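Local coordinates for nitroreductase-like family protein (Bacillus cereus, PDB 2I7H) that belongs to the nitroreductase-like flavoproteins, a family of alpha-beta fold, and binds flavin mononucleotide in pockets to which both subunits of its dimer contribute, at residues W52-K63 with F89-M100; G131-N142 with I159-F168. One frame throughout, in Å; residues are numbered along the deposited sequence.

Overall arrangement
Both contacts are antiparallel strand pairs of one four-stranded sheet, with centres about 9 Å apart. Contact 1 joins strand 53-58, outermost within the chain, to strand 94-101; contact 2 joins strand 157-167 to strand 132-137, outermost within the chain on the other side. The two inner strands are neighbours, so the contacts meet along the middle of the sheet, where Ile96 O lies 2.8 Å from Leu163 N and Val98 N 2.8 Å from Gly161 O. Contact 2 carries Trp136, Lys137 and Ser138 of a flavin mononucleotide pocket. Contact 1 faces the second subunit, which prolongs the sheet, and its Trp52 side chain is about 7 Å from the other flavin mononucleotide, not the one bound by contact 2.

Contact 1: W52-K63 with F89-M100; sequences WNCKLYIGEGRK and FLSTPAQIVVYM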
loop_
_atom_site.group_PDB
_atom_site.type_symbol
_atom_site.label_atom_id
_atom_site.label_comp_id
_atom_site.label_asym_id
_atom_site.label_seq_id
_atom_site.Cartn_x
_atom_site.Cartn_y
_atom_site.Cartn_z
ATOM N N TRP A 52 5.802 -0.176 -10.756
ATOM C CA TRP A 52 4.423 0.016 -11.218
ATOM C C TRP A 52 4.372 0.384 -12.713
ATOM O O TRP A 52 5.253 1.081 -13.218
ATOM C CB TRP A 52 3.731 1.086 -10.364
ATOM C CG TRP A 52 4.619 2.267 -10.112
ATOM C CD1 TRP A 52 4.974 3.260 -11.029
ATOM C CD2 TRP A 52 5.323 2.587 -8.893
ATOM N NE1 TRP A 52 5.813 4.158 -10.444
ATOM C CE2 TRP A 52 6.065 3.778 -9.144
ATOM C CE3 TRP A 52 5.403 1.991 -7.633
ATOM C CZ2 TRP A 52 6.871 4.383 -8.172
ATOM C CZ3 TRP A 52 6.217 2.597 -6.644
ATOM C CH2 TRP A 52 6.941 3.785 -6.937
ATOM N N ASN A 53 3.332 -0.091 -13.398
ATOM C CA ASN A 53 3.043 0.260 -14.794
ATOM C C ASN A 53 1.543 0.337 -14.897
ATOM O O ASN A 53 0.857 -0.231 -14.071
ATOM C CB ASN A 53 3.489 -0.847 -15.757
ATOM C CG ASN A 53 4.965 -1.077 -15.745
ATOM O OD1 ASN A 53 5.670 -0.587 -16.610
ATOM N ND2 ASN A 53 5.446 -1.841 -14.783
ATOM N N CYS A 54 1.037 1.029 -15.920
ATOM C CA CYS A 54 -0.405 1.272 -16.057
ATOM C C CYS A 54 -0.922 1.147 -17.477
ATOM O O CYS A 54 -0.192 1.431 -18.436
ATOM C CB CYS A 54 -0.756 2.667 -15.533
ATOM S SG CYS A 54 -0.343 2.913 -13.780
ATOM N N LYS A 55 -2.181 0.721 -17.610
ATOM C CA LYS A 55 -2.950 0.953 -18.840
ATOM C C LYS A 55 -4.158 1.781 -18.430
ATOM O O LYS A 55 -4.864 1.426 -17.483
ATOM C CB LYS A 55 -3.379 -0.350 -19.515
ATOM C CG LYS A 55 -2.403 -1.481 -19.325
ATOM C CD LYS A 55 -2.283 -2.385 -20.506
ATOM C CE LYS A 55 -1.068 -1.961 -21.301
ATOM N NZ LYS A 55 -0.497 -3.040 -22.105
ATOM N N LEU A 56 -4.365 2.909 -19.094
ATOM C CA LEU A 56 -5.530 3.738 -18.821
ATOM C C LEU A 56 -6.502 3.601 -19.976
ATOM O O LEU A 56 -6.150 3.886 -21.108
ATOM C CB LEU A 56 -5.129 5.217 -18.635
ATOM C CG LEU A 56 -6.245 6.283 -18.632
ATOM C CD1 LEU A 56 -7.116 6.276 -17.384
ATOM C CD2 LEU A 56 -5.670 7.690 -18.850
ATOM N N TYR A 57 -7.712 3.139 -19.678
ATOM C CA TYR A 57 -8.776 3.028 -20.670
ATOM C C TYR A 57 -9.780 4.126 -20.410
ATOM O O TYR A 57 -10.291 4.259 -19.291
ATOM C CB TYR A 57 -9.455 1.646 -20.628
ATOM C CG TYR A 57 -8.504 0.495 -20.935
ATOM C CD1 TYR A 57 -7.615 0.021 -19.963
ATOM C CD2 TYR A 57 -8.508 -0.130 -22.173
ATOM C CE1 TYR A 57 -6.751 -1.025 -20.220
ATOM C CE2 TYR A 57 -7.648 -1.168 -22.451
ATOM C CZ TYR A 57 -6.758 -1.604 -21.464
ATOM O OH TYR A 57 -5.884 -2.622 -21.714
ATOM N N ILE A 58 -10.039 4.930 -21.437
ATOM C CA ILE A 58 -10.967 6.059 -21.351
ATOM C C ILE A 58 -11.742 6.214 -22.648
ATOM O O ILE A 58 -11.230 5.913 -23.727
ATOM C CB ILE A 58 -10.251 7.407 -21.024
ATOM C CG1 ILE A 58 -9.053 7.646 -21.954
ATOM C CG2 ILE A 58 -9.810 7.441 -19.576
ATOM C CD1 ILE A 58 -8.556 9.079 -21.970
ATOM N N GLY A 59 -12.980 6.685 -22.537
ATOM C CA GLY A 59 -13.816 6.963 -23.710
ATOM C C GLY A 59 -14.067 5.697 -24.494
ATOM O O GLY A 59 -14.411 4.671 -23.915
ATOM N N GLU A 60 -13.862 5.758 -25.808
ATOM C CA GLU A 60 -14.101 4.595 -26.667
ATOM C C GLU A 60 -13.206 3.389 -26.363
ATOM O O GLU A 60 -13.620 2.240 -26.566
ATOM C CB GLU A 60 -14.061 4.988 -28.141
ATOM C CG GLU A 60 -15.453 5.064 -28.818
ATOM C CD GLU A 60 -15.862 3.737 -29.492
ATOM O OE1 GLU A 60 -16.333 3.761 -30.655
ATOM O OE2 GLU A 60 -15.692 2.658 -28.868
ATOM N N GLY A 61 -12.009 3.653 -25.834
ATOM C CA GLY A 61 -11.057 2.612 -25.441
ATOM C C GLY A 61 -11.573 1.630 -24.402
ATOM O O GLY A 61 -11.159 0.474 -24.368
ATOM N N ARG A 62 -12.488 2.087 -23.556
ATOM C CA ARG A 62 -13.058 1.244 -22.509
ATOM C C ARG A 62 -13.730 -0.011 -23.065
ATOM O O ARG A 62 -13.844 -1.010 -22.367
ATOM C CB ARG A 62 -14.043 2.036 -21.652
ATOM C CG ARG A 62 -13.403 3.082 -20.787
ATOM C CD ARG A 62 -14.446 3.993 -20.233
ATOM N NE ARG A 62 -15.232 4.609 -21.303
ATOM C CZ ARG A 62 -16.430 5.170 -21.143
ATOM N NH1 ARG A 62 -17.037 5.712 -22.194
ATOM N NH2 ARG A 62 -17.020 5.189 -19.941
ATOM N N LYS A 63 -14.171 0.048 -24.317
ATOM C CA LYS A 63 -14.805 -1.096 -24.958
ATOM C C LYS A 63 -13.782 -2.166 -25.255
ATOM O O LYS A 63 -14.122 -3.341 -25.347
ATOM C CB LYS A 63 -15.521 -0.691 -26.250
ATOM C CG LYS A 63 -16.835 0.019 -26.043
ATOM C CD LYS A 63 -17.497 0.315 -27.410
ATOM C CE LYS A 63 -18.427 1.540 -27.355
ATOM N NZ LYS A 63 -18.928 1.966 -28.726
ATOM N N PHE A 89 -18.835 -0.911 -16.917
ATOM C CA PHE A 89 -17.541 -0.406 -17.355
ATOM C C PHE A 89 -17.735 0.817 -18.253
ATOM O O PHE A 89 -16.867 1.689 -18.360
ATOM C CB PHE A 89 -16.808 -1.495 -18.155
ATOM C CG PHE A 89 -15.977 -2.419 -17.332
ATOM C CD1 PHE A 89 -16.539 -3.169 -16.312
ATOM C CD2 PHE A 89 -14.620 -2.586 -17.617
ATOM C CE1 PHE A 89 -15.767 -4.045 -15.560
ATOM C CE2 PHE A 89 -13.849 -3.477 -16.878
ATOM C CZ PHE A 89 -14.427 -4.210 -15.841
ATOM N N LEU A 90 -18.869 0.845 -18.934
ATOM C CA LEU A 90 -19.124 1.862 -19.929
ATOM C C LEU A 90 -19.812 3.097 -19.335
ATOM O O LEU A 90 -19.944 4.132 -20.011
ATOM C CB LEU A 90 -19.910 1.247 -21.089
ATOM C CG LEU A 90 -19.069 0.783 -22.292
ATOM C CD1 LEU A 90 -17.673 0.362 -21.977
ATOM C CD2 LEU A 90 -19.748 -0.304 -23.082
ATOM N N SER A 91 -20.245 2.982 -18.074
ATOM C CA SER A 91 -20.723 4.136 -17.297
ATOM C C SER A 91 -19.754 4.451 -16.170
ATOM O O SER A 91 -20.129 5.021 -15.135
ATOM C CB SER A 91 -22.154 3.924 -16.770
ATOM O OG SER A 91 -22.308 2.624 -16.245
ATOM N N THR A 92 -18.502 4.046 -16.380
ATOM C CA THR A 92 -17.387 4.362 -15.502
ATOM C C THR A 92 -16.404 5.125 -16.369
ATOM O O THR A 92 -15.936 4.589 -17.372
ATOM C CB THR A 92 -16.739 3.083 -14.945
ATOM O OG1 THR A 92 -17.712 2.362 -14.185
ATOM C CG2 THR A 92 -15.528 3.394 -14.054
ATOM N N PRO A 93 -16.149 6.402 -16.037
ATOM C CA PRO A 93 -15.289 7.258 -16.877
ATOM C C PRO A 93 -13.891 6.720 -17.247
ATOM O O PRO A 93 -13.417 6.974 -18.352
ATOM C CB PRO A 93 -15.177 8.567 -16.056
ATOM C CG PRO A 93 -16.401 8.614 -15.282
ATOM C CD PRO A 93 -16.720 7.164 -14.914
ATOM N N ALA A 94 -13.224 6.031 -16.332
ATOM C CA ALA A 94 -11.872 5.554 -16.590
ATOM C C ALA A 94 -11.659 4.269 -15.833
ATOM O O ALA A 94 -12.232 4.070 -14.754
ATOM C CB ALA A 94 -10.818 6.622 -16.182
ATOM N N GLN A 95 -10.884 3.374 -16.439
ATOM C CA GLN A 95 -10.276 2.229 -15.752
ATOM C C GLN A 95 -8.769 2.339 -15.872
ATOM O O GLN A 95 -8.247 2.697 -16.936
ATOM C CB GLN A 95 -10.714 0.894 -16.354
ATOM C CG GLN A 95 -12.099 0.449 -15.963
ATOM C CD GLN A 95 -13.167 0.905 -16.938
ATOM O OE1 GLN A 95 -12.904 1.109 -18.135
ATOM N NE2 GLN A 95 -14.403 1.045 -16.431
ATOM N N ILE A 96 -8.080 2.031 -14.779
ATOM C CA ILE A 96 -6.629 1.934 -14.761
ATOM C C ILE A 96 -6.171 0.538 -14.311
ATOM O O ILE A 96 -6.348 0.156 -13.157
ATOM C CB ILE A 96 -5.970 3.055 -13.922
ATOM C CG1 ILE A 96 -6.368 4.417 -14.507
ATOM C CG2 ILE A 96 -4.445 2.933 -13.998
ATOM C CD1 ILE A 96 -5.795 5.591 -13.795
ATOM N N VAL A 97 -5.626 -0.228 -15.252
ATOM C CA VAL A 97 -5.043 -1.521 -14.931
ATOM C C VAL A 97 -3.620 -1.245 -14.415
ATOM O O VAL A 97 -2.817 -0.617 -15.098
ATOM C CB VAL A 97 -5.050 -2.493 -16.153
ATOM C CG1 VAL A 97 -4.552 -3.835 -15.744
ATOM C CG2 VAL A 97 -6.443 -2.628 -16.795
ATOM N N VAL A 98 -3.345 -1.641 -13.187
ATOM C CA VAL A 98 -2.020 -1.423 -12.586
ATOM C C VAL A 98 -1.320 -2.778 -12.549
ATOM O O VAL A 98 -1.852 -3.753 -11.989
ATOM C CB VAL A 98 -2.103 -0.858 -11.152
ATOM C CG1 VAL A 98 -0.707 -0.727 -10.554
ATOM C CG2 VAL A 98 -2.891 0.517 -11.105
ATOM N N TYR A 99 -0.146 -2.846 -13.161
ATOM C CA TYR A 99 0.555 -4.093 -13.259
ATOM C C TYR A 99 2.056 -3.918 -13.018
ATOM O O TYR A 99 2.570 -2.790 -12.969
ATOM C CB TYR A 99 0.242 -4.812 -14.601
ATOM C CG TYR A 99 0.811 -4.136 -15.784
ATOM C CD1 TYR A 99 0.115 -3.091 -16.421
ATOM C CD2 TYR A 99 2.059 -4.499 -16.270
ATOM C CE1 TYR A 99 0.651 -2.450 -17.510
ATOM C CE2 TYR A 99 2.610 -3.863 -17.369
ATOM C CZ TYR A 99 1.901 -2.830 -17.977
ATOM O OH TYR A 99 2.452 -2.200 -19.063
HETATM N N MSE A 100 2.737 -5.050 -12.839
HETATM C CA MSE A 100 4.184 -5.084 -12.616
HETATM C C MSE A 100 4.787 -6.345 -13.234
HETATM O O MSE A 100 4.090 -7.349 -13.424
HETATM C CB MSE A 100 4.520 -5.046 -11.108
HETATM C CG MSE A 100 3.949 -6.242 -10.338
HETATM SE SE MSE A 100 4.431 -6.172 -8.471
HETATM C CE MSE A 100 4.884 -7.976 -8.214
HETATM O O HOH W 1 -14.314 7.819 -20.625
#
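Asn53, Lys55 and Tyr57 each exchange two backbone hydrogen bonds with Tyr99, Val97 and Gln95 respectively, the ladder of an antiparallel pair whose strand axes come within 4.6 Å. Tyr57 N to Gln95 O, at 2.8 Å, is nearly straight.

On the face that bears Asn53, Lys55 and Tyr57, the Tyr99 ring folds back over its partner: CG sits between the backbone N and carbonyl carbon (chi1 69°), and Asn53 CB lies over the ring in a CH-pi contact, 3.6 Å from the centroid. Lys55 CG reaches Tyr99 CE1 at 3.7 Å. The other face is apolar, Leu56 CD1 meeting Ile96 CG1 at 3.5 Å and also Ala94 CB, while Cys54 CB touches Ile96 CG2.

Arg62, at the start of helix 62-71, joins the turn after strand 53-58 to the loop that follows helix 75-90. A bend at chi3 (-57°) brings its guanidinium edge-on to two carbonyls: NE binds Gly59 O at 2.7 Å, and NH2 binds Thr92 O at 2.9 Å from above the carbonyl plane. A water bridges Gly59 N and Pro93 O. Within 89-100, Gln95 NE2 bonds Phe89 O, whereas the buried Gln95 OE1 has no polar partner and rests against Arg62 CG.

Strand 157-167 lines the far edge of strand 94-101, helix 106-129 packs on Val98, and a strand of the second subunit pairs in parallel with residues 54-57.

Contact 2: G131-N142 with I159-F168; sequences GLGCVWKSGGLN and IVGILHIGYF. With FMN (flavin mononucleotide), chain G.
Trp136 NE1 donates to Val160 O at 3.3 Å across an antiparallel strand pair in the sheet of this nitroreductase-like fold, with the oxygen near the ring plane and the donor above the carbonyl plane. With CG anti to the backbone N (chi1 180°), the indole can reach along the sheet to that carbonyl. One face of the indole receives the methyl C7M of flavin mononucleotide. Lys137 bends at chi2 and chi4 to hold FMN O2 through NZ at 3.1 Å, and its CE lies over a face of the His164 ring. Ser138 N donates to FMN O4 at 3.0 Å. The flavin is also bonded by Ser19, Arg21 and Arg17, and by His46 and Asn45 of the second subunit.

Paired backbone bonds hold Lys137 to Ile162 and, further along, Gly133 to Gly166. Val160 and Gly161 both face Val98 in a classic beta bulge. At the strand's start, Leu132 CD2 stands over the centre of the Tyr167 ring, 3.9 Å from its centroid, and Leu132 packs on helix 30-40. Gly131 ends helix 106-129 in a Schellman motif.

Beyond the pocket strand, Asn142 CG packs on Ile159 CG2. Lys137 O is gripped twice, by Ile162 N at 3.0 Å and by Asn142 ND2 at 3.1 Å.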
loop_
_atom_site.group_PDB
_atom_site.type_symbol
_atom_site.label_atom_id
_atom_site.label_comp_id
_atom_site.label_asym_id
_atom_site.label_seq_id
_atom_site.Cartn_x
_atom_site.Cartn_y
_atom_site.Cartn_z
ATOM N N GLY A 131 -11.958 15.196 -5.328
ATOM C CA GLY A 131 -13.351 14.780 -5.540
ATOM C C GLY A 131 -13.593 13.575 -6.444
ATOM O O GLY A 131 -14.749 13.239 -6.753
ATOM N N LEU A 132 -12.521 12.928 -6.895
ATOM C CA LEU A 132 -12.649 11.673 -7.648
ATOM C C LEU A 132 -12.789 10.457 -6.730
ATOM O O LEU A 132 -12.015 10.257 -5.793
ATOM C CB LEU A 132 -11.459 11.457 -8.573
ATOM C CG LEU A 132 -11.410 12.116 -9.930
ATOM C CD1 LEU A 132 -10.009 11.917 -10.495
ATOM C CD2 LEU A 132 -12.408 11.474 -10.836
ATOM N N GLY A 133 -13.804 9.652 -7.006
ATOM C CA GLY A 133 -13.970 8.396 -6.319
ATOM C C GLY A 133 -13.354 7.293 -7.146
ATOM O O GLY A 133 -13.147 7.438 -8.359
ATOM N N CYS A 134 -13.020 6.198 -6.481
ATOM C CA CYS A 134 -12.620 5.009 -7.197
ATOM C C CYS A 134 -12.726 3.738 -6.378
ATOM O O CYS A 134 -12.804 3.789 -5.162
ATOM C CB CYS A 134 -11.225 5.169 -7.794
ATOM S SG CYS A 134 -9.979 5.555 -6.642
ATOM N N VAL A 135 -12.800 2.613 -7.082
ATOM C CA VAL A 135 -12.622 1.293 -6.489
ATOM C C VAL A 135 -11.441 0.564 -7.101
ATOM O O VAL A 135 -11.239 0.598 -8.318
ATOM C CB VAL A 135 -13.785 0.330 -6.697
ATOM C CG1 VAL A 135 -14.443 0.006 -5.395
ATOM C CG2 VAL A 135 -14.713 0.773 -7.791
ATOM N N TRP A 136 -10.722 -0.126 -6.221
ATOM C CA TRP A 136 -9.578 -0.962 -6.517
ATOM C C TRP A 136 -10.165 -2.340 -6.680
ATOM O O TRP A 136 -10.651 -2.930 -5.719
ATOM C CB TRP A 136 -8.677 -0.959 -5.294
ATOM C CG TRP A 136 -7.425 -1.753 -5.344
ATOM C CD1 TRP A 136 -7.168 -2.897 -6.077
ATOM C CD2 TRP A 136 -6.272 -1.517 -4.551
ATOM N NE1 TRP A 136 -5.890 -3.338 -5.839
ATOM C CE2 TRP A 136 -5.322 -2.529 -4.881
ATOM C CE3 TRP A 136 -5.918 -0.517 -3.612
ATOM C CZ2 TRP A 136 -4.055 -2.581 -4.291
ATOM C CZ3 TRP A 136 -4.650 -0.550 -3.048
ATOM C CH2 TRP A 136 -3.728 -1.593 -3.398
ATOM N N LYS A 137 -10.134 -2.861 -7.893
ATOM C CA LYS A 137 -10.770 -4.141 -8.128
ATOM C C LYS A 137 -9.773 -5.256 -8.211
ATOM O O LYS A 137 -8.685 -5.100 -8.772
ATOM C CB LYS A 137 -11.660 -4.111 -9.359
ATOM C CG LYS A 137 -13.122 -4.285 -9.029
ATOM C CD LYS A 137 -13.855 -3.010 -8.818
ATOM C CE LYS A 137 -15.318 -3.213 -9.195
ATOM N NZ LYS A 137 -16.102 -4.057 -8.220
ATOM N N SER A 138 -10.110 -6.362 -7.564
ATOM C CA SER A 138 -9.427 -7.615 -7.800
ATOM C C SER A 138 -10.425 -8.717 -8.038
ATOM O O SER A 138 -11.552 -8.479 -8.485
ATOM C CB SER A 138 -8.519 -8.027 -6.651
ATOM O OG SER A 138 -8.129 -9.382 -6.841
ATOM N N GLY A 139 -10.002 -9.934 -7.739
ATOM C CA GLY A 139 -10.796 -11.097 -8.110
ATOM C C GLY A 139 -10.107 -11.840 -9.210
ATOM O O GLY A 139 -9.099 -11.368 -9.755
ATOM N N GLY A 140 -10.693 -12.978 -9.554
ATOM C CA GLY A 140 -10.150 -13.909 -10.512
ATOM C C GLY A 140 -9.875 -13.411 -11.909
ATOM O O GLY A 140 -9.067 -14.005 -12.615
ATOM N N LEU A 141 -10.531 -12.324 -12.303
ATOM C CA LEU A 141 -10.363 -11.766 -13.652
ATOM C C LEU A 141 -8.895 -11.374 -13.877
ATOM O O LEU A 141 -8.314 -11.668 -14.922
ATOM C CB LEU A 141 -11.313 -10.578 -13.855
ATOM C CG LEU A 141 -11.045 -9.672 -15.055
ATOM C CD1 LEU A 141 -11.507 -10.384 -16.377
ATOM C CD2 LEU A 141 -11.712 -8.290 -14.846
ATOM N N ASN A 142 -8.300 -10.773 -12.849
ATOM C CA ASN A 142 -6.935 -10.291 -12.869
ATOM C C ASN A 142 -5.894 -11.408 -12.940
ATOM O O ASN A 142 -4.722 -11.145 -13.227
ATOM C CB ASN A 142 -6.684 -9.416 -11.639
ATOM C CG ASN A 142 -7.614 -8.195 -11.567
ATOM O OD1 ASN A 142 -8.473 -8.001 -12.440
ATOM N ND2 ASN A 142 -7.428 -7.350 -10.529
ATOM N N ILE A 159 -1.099 -8.409 -12.394
ATOM C CA ILE A 159 -2.066 -7.337 -12.292
ATOM C C ILE A 159 -2.374 -7.168 -10.826
ATOM O O ILE A 159 -2.940 -8.048 -10.184
ATOM C CB ILE A 159 -3.352 -7.616 -13.120
ATOM C CG1 ILE A 159 -3.001 -7.774 -14.604
ATOM C CG2 ILE A 159 -4.430 -6.543 -12.866
ATOM C CD1 ILE A 159 -4.207 -8.106 -15.500
ATOM N N VAL A 160 -1.961 -6.030 -10.296
ATOM C CA VAL A 160 -2.192 -5.704 -8.894
ATOM C C VAL A 160 -3.614 -5.201 -8.631
ATOM O O VAL A 160 -4.184 -5.492 -7.584
ATOM C CB VAL A 160 -1.138 -4.719 -8.378
ATOM C CG1 VAL A 160 -1.296 -4.520 -6.910
ATOM C CG2 VAL A 160 0.260 -5.287 -8.714
ATOM N N GLY A 161 -4.189 -4.472 -9.583
ATOM C CA GLY A 161 -5.546 -4.006 -9.434
ATOM C C GLY A 161 -6.045 -3.322 -10.677
ATOM O O GLY A 161 -5.259 -2.902 -11.533
ATOM N N ILE A 162 -7.371 -3.255 -10.798
ATOM C CA ILE A 162 -7.998 -2.393 -11.786
ATOM C C ILE A 162 -8.726 -1.328 -11.010
ATOM O O ILE A 162 -9.613 -1.622 -10.230
ATOM C CB ILE A 162 -8.940 -3.140 -12.762
ATOM C CG1 ILE A 162 -8.180 -4.303 -13.416
ATOM C CG2 ILE A 162 -9.553 -2.126 -13.806
ATOM C CD1 ILE A 162 -8.898 -5.012 -14.562
ATOM N N LEU A 163 -8.318 -0.082 -11.198
ATOM C CA LEU A 163 -8.976 1.024 -10.530
ATOM C C LEU A 163 -10.071 1.584 -11.426
ATOM O O LEU A 163 -9.815 1.913 -12.573
ATOM C CB LEU A 163 -7.975 2.125 -10.183
ATOM C CG LEU A 163 -6.869 1.866 -9.178
ATOM C CD1 LEU A 163 -5.736 2.769 -9.579
ATOM C CD2 LEU A 163 -7.365 2.177 -7.753
ATOM N N HIS A 164 -11.285 1.663 -10.889
ATOM C CA HIS A 164 -12.446 2.235 -11.582
ATOM C C HIS A 164 -12.700 3.607 -10.984
ATOM O O HIS A 164 -12.773 3.749 -9.779
ATOM C CB HIS A 164 -13.662 1.330 -11.447
ATOM C CG HIS A 164 -13.520 0.040 -12.201
ATOM N ND1 HIS A 164 -14.313 -0.283 -13.278
ATOM C CD2 HIS A 164 -12.668 -1.004 -12.037
ATOM C CE1 HIS A 164 -13.976 -1.478 -13.734
ATOM N NE2 HIS A 164 -12.974 -1.931 -13.003
ATOM N N ILE A 165 -12.792 4.615 -11.832
ATOM C CA ILE A 165 -12.613 5.993 -11.391
ATOM C C ILE A 165 -13.649 6.911 -12.016
ATOM O O ILE A 165 -13.966 6.782 -13.189
ATOM C CB ILE A 165 -11.215 6.528 -11.802
ATOM C CG1 ILE A 165 -10.113 5.575 -11.354
ATOM C CG2 ILE A 165 -10.977 7.950 -11.266
ATOM C CD1 ILE A 165 -8.865 5.603 -12.241
ATOM N N GLY A 166 -14.150 7.853 -11.228
ATOM C CA GLY A 166 -14.951 8.952 -11.761
ATOM C C GLY A 166 -15.526 9.800 -10.652
ATOM O O GLY A 166 -15.385 9.472 -9.466
ATOM N N TYR A 167 -16.155 10.904 -11.034
ATOM C CA TYR A 167 -16.845 11.770 -10.081
ATOM C C TYR A 167 -18.105 11.067 -9.607
ATOM O O TYR A 167 -18.634 10.194 -10.287
ATOM C CB TYR A 167 -17.153 13.150 -10.707
ATOM C CG TYR A 167 -15.902 13.910 -11.037
ATOM C CD1 TYR A 167 -15.437 13.996 -12.357
ATOM C CD2 TYR A 167 -15.146 14.508 -10.026
ATOM C CE1 TYR A 167 -14.246 14.683 -12.654
ATOM C CE2 TYR A 167 -13.967 15.189 -10.303
ATOM C CZ TYR A 167 -13.519 15.266 -11.611
ATOM O OH TYR A 167 -12.356 15.945 -11.871
ATOM N N PHE A 168 -18.570 11.430 -8.427
ATOM C CA PHE A 168 -19.688 10.720 -7.821
ATOM C C PHE A 168 -20.628 11.668 -7.110
ATOM O O PHE A 168 -20.251 12.776 -6.726
ATOM C CB PHE A 168 -19.190 9.635 -6.846
ATOM C CG PHE A 168 -18.394 10.171 -5.704
ATOM C CD1 PHE A 168 -18.988 10.386 -4.469
ATOM C CD2 PHE A 168 -17.058 10.480 -5.864
ATOM C CE1 PHE A 168 -18.237 10.909 -3.409
ATOM C CE2 PHE A 168 -16.304 10.992 -4.809
ATOM C CZ PHE A 168 -16.878 11.200 -3.595
HETATM N N1 FMN G . -14.121 -3.812 -4.028
HETATM C C2 FMN G . -14.933 -4.414 -4.986
HETATM O O2 FMN G . -16.103 -4.058 -5.104
HETATM N N3 FMN G . -14.420 -5.406 -5.805
HETATM C C4 FMN G . -13.092 -5.782 -5.642
HETATM O O4 FMN G . -12.675 -6.810 -6.149
HETATM C C4A FMN G . -12.292 -5.176 -4.686
HETATM N N5 FMN G . -10.974 -5.582 -4.558
HETATM C C5A FMN G . -10.164 -4.994 -3.591
HETATM C C6 FMN G . -8.859 -5.439 -3.512
HETATM C C7 FMN G . -7.955 -4.924 -2.608
HETATM C C7M FMN G . -6.510 -5.278 -2.800
HETATM C C8 FMN G . -8.386 -3.925 -1.739
HETATM C C8M FMN G . -7.366 -3.293 -0.830
HETATM C C9 FMN G . -9.724 -3.459 -1.811
HETATM C C9A FMN G . -10.642 -3.990 -2.737
HETATM N N10 FMN G . -12.002 -3.576 -2.868
HETATM C C10 FMN G . -12.802 -4.173 -3.858
HETATM C "C1'" FMN G . -12.710 -2.748 -1.812
HETATM C "C2'" FMN G . -13.295 -3.642 -0.713
HETATM O "O2'" FMN G . -14.283 -4.471 -1.255
HETATM C "C3'" FMN G . -13.834 -2.982 0.584
HETATM O "O3'" FMN G . -15.243 -2.926 0.687
HETATM C "C4'" FMN G . -13.375 -1.571 0.852
HETATM O "O4'" FMN G . -12.008 -1.406 0.570
HETATM C "C5'" FMN G . -13.666 -1.249 2.314
HETATM O "O5'" FMN G . -14.443 -0.066 2.277
HETATM P P FMN G . -13.757 1.334 1.821
HETATM O O1P FMN G . -14.842 2.274 1.331
HETATM O O2P FMN G . -13.118 1.904 3.062
HETATM O O3P FMN G . -12.673 1.168 0.762
HETATM O O HOH W 2 -17.516 13.643 -6.894
HETATM O O HOH W 3 -5.622 -8.278 -8.651
HETATM O O HOH W 4 -2.181 -11.228 -12.802
#